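Local coordinates for protein beta-lactamase (Serratia marcescens, PDB 5X5G) that probably hydrolyses beta-lactam antibiotics to substituted beta-amino acids, as a class A serine beta-lactamase conferring antibiotic resistance, at residues T48-L53 and S111-C116. Residues are numbered along the deposited sequence; the frame is centred on the assembly and turned at random.
Sequences TYKFHL and SDNNGC. With OP0 ((2S,5R)-N-(2-aminoethoxy)-1-formyl-5-[(sulfooxy)amino]piperidine-2-carboxamide), chain F.
K50 and S111 meet where two stretches matching the SxxK and SDN motifs of class A beta-lactamases converge, the lysine at the start of helix 49-63 and the SDN motif, S111 to N113, leading into helix 113-123. The hydroxyl S111 OG receives a weak, long bond from K50 NZ at 3.4 Å, while K215, of what is probably the KTG motif, also bonds to it. S111 OG also donates to sulfate oxygen O11 of the bound piperidine OP0, consistent with a ring-opened diazabicyclooctane, 2.7 Å away. Next comes D112, the N-cap: its OD1 takes G115 N at 2.7 Å in a nearly straight bond (171°), and its carbonyl O lies at the end of a weak bond from K50 NZ. N113 supplies the strong link. Its side chain crosses the lysine chain at about a right angle, and OD1 accepts from K50 NZ at 2.7 Å, the donor tilted 20° from the carbonyl plane; ND2 reaches O9 of OP0 at 3.2 Å. One residue on from G115, C116 packs against the extended lysine chain, CB lying 3.7 Å from K50 CE, while SG, turned anti to the backbone N (chi1 176°), rests against L53 CD2 and obliquely beside the ring of Y49, whose hydroxyl bonds to A145. Apolar packing and tip oxygens thus hold the K50 amine hydrogen-bonded to S47 OG, consistent with class A serine–lysine chemistry.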
loop_
_atom_site.group_PDB
_atom_site.type_symbol
_atom_site.label_atom_id
_atom_site.label_comp_id
_atom_site.label_asym_id
_atom_site.label_seq_id
_atom_site.Cartn_x
_atom_site.Cartn_y
_atom_site.Cartn_z
ATOM N N THR A 48 13.441 -0.507 -5.873
ATOM C CA THR A 48 14.392 -0.983 -6.878
ATOM C C THR A 48 15.218 -2.161 -6.403
ATOM O O THR A 48 15.681 -2.927 -7.215
ATOM C CB THR A 48 15.284 0.143 -7.485
ATOM O OG1 THR A 48 16.113 0.728 -6.463
ATOM C CG2 THR A 48 14.359 1.250 -8.166
ATOM N N TYR A 49 15.394 -2.310 -5.096
ATOM C CA TYR A 49 16.218 -3.334 -4.553
ATOM C C TYR A 49 15.521 -4.681 -4.526
ATOM O O TYR A 49 16.195 -5.682 -4.270
ATOM C CB TYR A 49 16.817 -2.936 -3.185
ATOM C CG TYR A 49 15.966 -3.195 -1.938
ATOM C CD1 TYR A 49 14.569 -3.159 -1.982
ATOM C CD2 TYR A 49 16.571 -3.278 -0.697
ATOM C CE1 TYR A 49 13.815 -3.288 -0.844
ATOM C CE2 TYR A 49 15.823 -3.398 0.463
ATOM C CZ TYR A 49 14.431 -3.418 0.383
ATOM O OH TYR A 49 13.687 -3.603 1.523
ATOM N N LYS A 50 14.270 -4.736 -4.980
ATOM C CA LYS A 50 13.616 -6.020 -5.237
ATOM C C LYS A 50 14.221 -6.739 -6.440
ATOM O O LYS A 50 14.226 -7.951 -6.483
ATOM C CB LYS A 50 12.089 -5.848 -5.370
ATOM C CG LYS A 50 11.444 -5.364 -4.036
ATOM C CD LYS A 50 10.081 -4.745 -4.206
ATOM C CE LYS A 50 9.563 -4.202 -2.878
ATOM N NZ LYS A 50 8.186 -3.701 -3.103
ATOM N N PHE A 51 14.888 -6.000 -7.323
ATOM C CA PHE A 51 15.678 -6.600 -8.407
ATOM C C PHE A 51 16.835 -7.410 -7.816
ATOM O O PHE A 51 16.965 -8.599 -8.088
ATOM C CB PHE A 51 16.229 -5.511 -9.339
ATOM C CG PHE A 51 17.227 -6.022 -10.347
ATOM C CD1 PHE A 51 16.876 -7.010 -11.260
ATOM C CD2 PHE A 51 18.528 -5.519 -10.376
ATOM C CE1 PHE A 51 17.792 -7.457 -12.201
ATOM C CE2 PHE A 51 19.462 -6.031 -11.269
ATOM C CZ PHE A 51 19.088 -6.986 -12.178
ATOM N N HIS A 52 17.577 -6.769 -6.919
ATOM C CA HIS A 52 18.725 -7.371 -6.264
ATOM C C HIS A 52 18.297 -8.590 -5.442
ATOM O O HIS A 52 18.961 -9.624 -5.471
ATOM C CB HIS A 52 19.383 -6.374 -5.319
ATOM C CG HIS A 52 19.696 -5.046 -5.936
ATOM N ND1 HIS A 52 18.732 -4.240 -6.516
ATOM C CD2 HIS A 52 20.843 -4.350 -5.982
ATOM C CE1 HIS A 52 19.308 -3.149 -6.979
ATOM N NE2 HIS A 52 20.591 -3.196 -6.675
ATOM N N LEU A 53 17.226 -8.443 -4.677
ATOM C CA LEU A 53 16.643 -9.557 -3.902
ATOM C C LEU A 53 16.315 -10.750 -4.815
ATOM O O LEU A 53 16.704 -11.868 -4.522
ATOM C CB LEU A 53 15.362 -9.078 -3.294
ATOM C CG LEU A 53 14.465 -10.079 -2.607
ATOM C CD1 LEU A 53 15.191 -10.916 -1.572
ATOM C CD2 LEU A 53 13.289 -9.357 -1.970
ATOM N N SER A 111 5.606 -4.943 -7.587
ATOM C CA SER A 111 6.270 -4.319 -6.422
ATOM C C SER A 111 5.694 -4.701 -5.066
ATOM O O SER A 111 5.572 -3.847 -4.175
ATOM C CB SER A 111 6.285 -2.784 -6.582
ATOM O OG SER A 111 7.494 -2.257 -6.087
ATOM N N ASP A 112 5.290 -5.962 -4.891
ATOM C CA ASP A 112 4.672 -6.330 -3.642
ATOM C C ASP A 112 5.640 -6.196 -2.468
ATOM O O ASP A 112 6.738 -6.812 -2.462
ATOM C CB ASP A 112 4.068 -7.724 -3.713
ATOM C CG ASP A 112 3.077 -7.973 -2.613
ATOM O OD1 ASP A 112 3.524 -8.201 -1.497
ATOM O OD2 ASP A 112 1.855 -7.994 -2.871
ATOM N N ASN A 113 5.224 -5.441 -1.443
ATOM C CA ASN A 113 6.067 -5.250 -0.232
ATOM C C ASN A 113 6.122 -6.462 0.675
ATOM O O ASN A 113 7.197 -6.806 1.233
ATOM C CB ASN A 113 5.629 -4.019 0.597
ATOM C CG ASN A 113 6.100 -2.696 -0.013
ATOM O OD1 ASN A 113 7.005 -2.686 -0.857
ATOM N ND2 ASN A 113 5.456 -1.567 0.380
ATOM N N ASN A 114 4.994 -7.156 0.789
ATOM C CA ASN A 114 4.970 -8.412 1.521
ATOM C C ASN A 114 5.773 -9.502 0.849
ATOM O O ASN A 114 6.492 -10.231 1.508
ATOM C CB ASN A 114 3.521 -8.843 1.734
ATOM C CG ASN A 114 2.827 -7.971 2.762
ATOM O OD1 ASN A 114 3.419 -7.663 3.791
ATOM N ND2 ASN A 114 1.606 -7.558 2.494
ATOM N N GLY A 115 5.582 -9.689 -0.444
ATOM C CA GLY A 115 6.404 -10.630 -1.183
ATOM C C GLY A 115 7.886 -10.406 -0.992
ATOM O O GLY A 115 8.646 -11.330 -0.737
ATOM N N CYS A 116 8.291 -9.145 -1.036
ATOM C CA CYS A 116 9.673 -8.759 -0.785
ATOM C C CYS A 116 10.198 -9.339 0.550
ATOM O O CYS A 116 11.261 -10.003 0.603
ATOM C CB CYS A 116 9.770 -7.253 -0.788
ATOM S SG CYS A 116 11.413 -6.636 -0.385
HETATM C C1 OP0 F . 8.445 0.497 -3.677
HETATM O O8 OP0 F . 9.183 1.452 -3.934
HETATM N N14 OP0 F . 7.417 0.600 -2.972
HETATM C C2 OP0 F . 7.021 1.836 -2.322
HETATM C C3 OP0 F . 6.842 1.566 -0.872
HETATM N N15 OP0 F . 5.946 2.320 -0.253
HETATM O O9 OP0 F . 7.578 0.715 -0.334
HETATM C C7 OP0 F . 6.443 -0.447 -2.939
HETATM C C6 OP0 F . 5.315 0.000 -3.830
HETATM C C5 OP0 F . 4.708 1.265 -3.225
HETATM C C4 OP0 F . 5.767 2.356 -3.024
HETATM N N16 OP0 F . 5.755 0.095 -5.257
HETATM S S17 OP0 F . 6.885 1.434 -6.878
HETATM O O10 OP0 F . 6.040 1.340 -5.641
HETATM O O13 OP0 F . 7.464 2.712 -7.118
HETATM O O12 OP0 F . 5.953 1.227 -7.940
HETATM O O11 OP0 F . 8.023 0.307 -6.754
HETATM N N21 OP0 F . 7.830 3.159 3.735
HETATM C C22 OP0 F . 7.705 3.444 2.281
HETATM C C23 OP0 F . 6.260 3.490 1.782
HETATM O O24 OP0 F . 5.899 2.301 1.078
#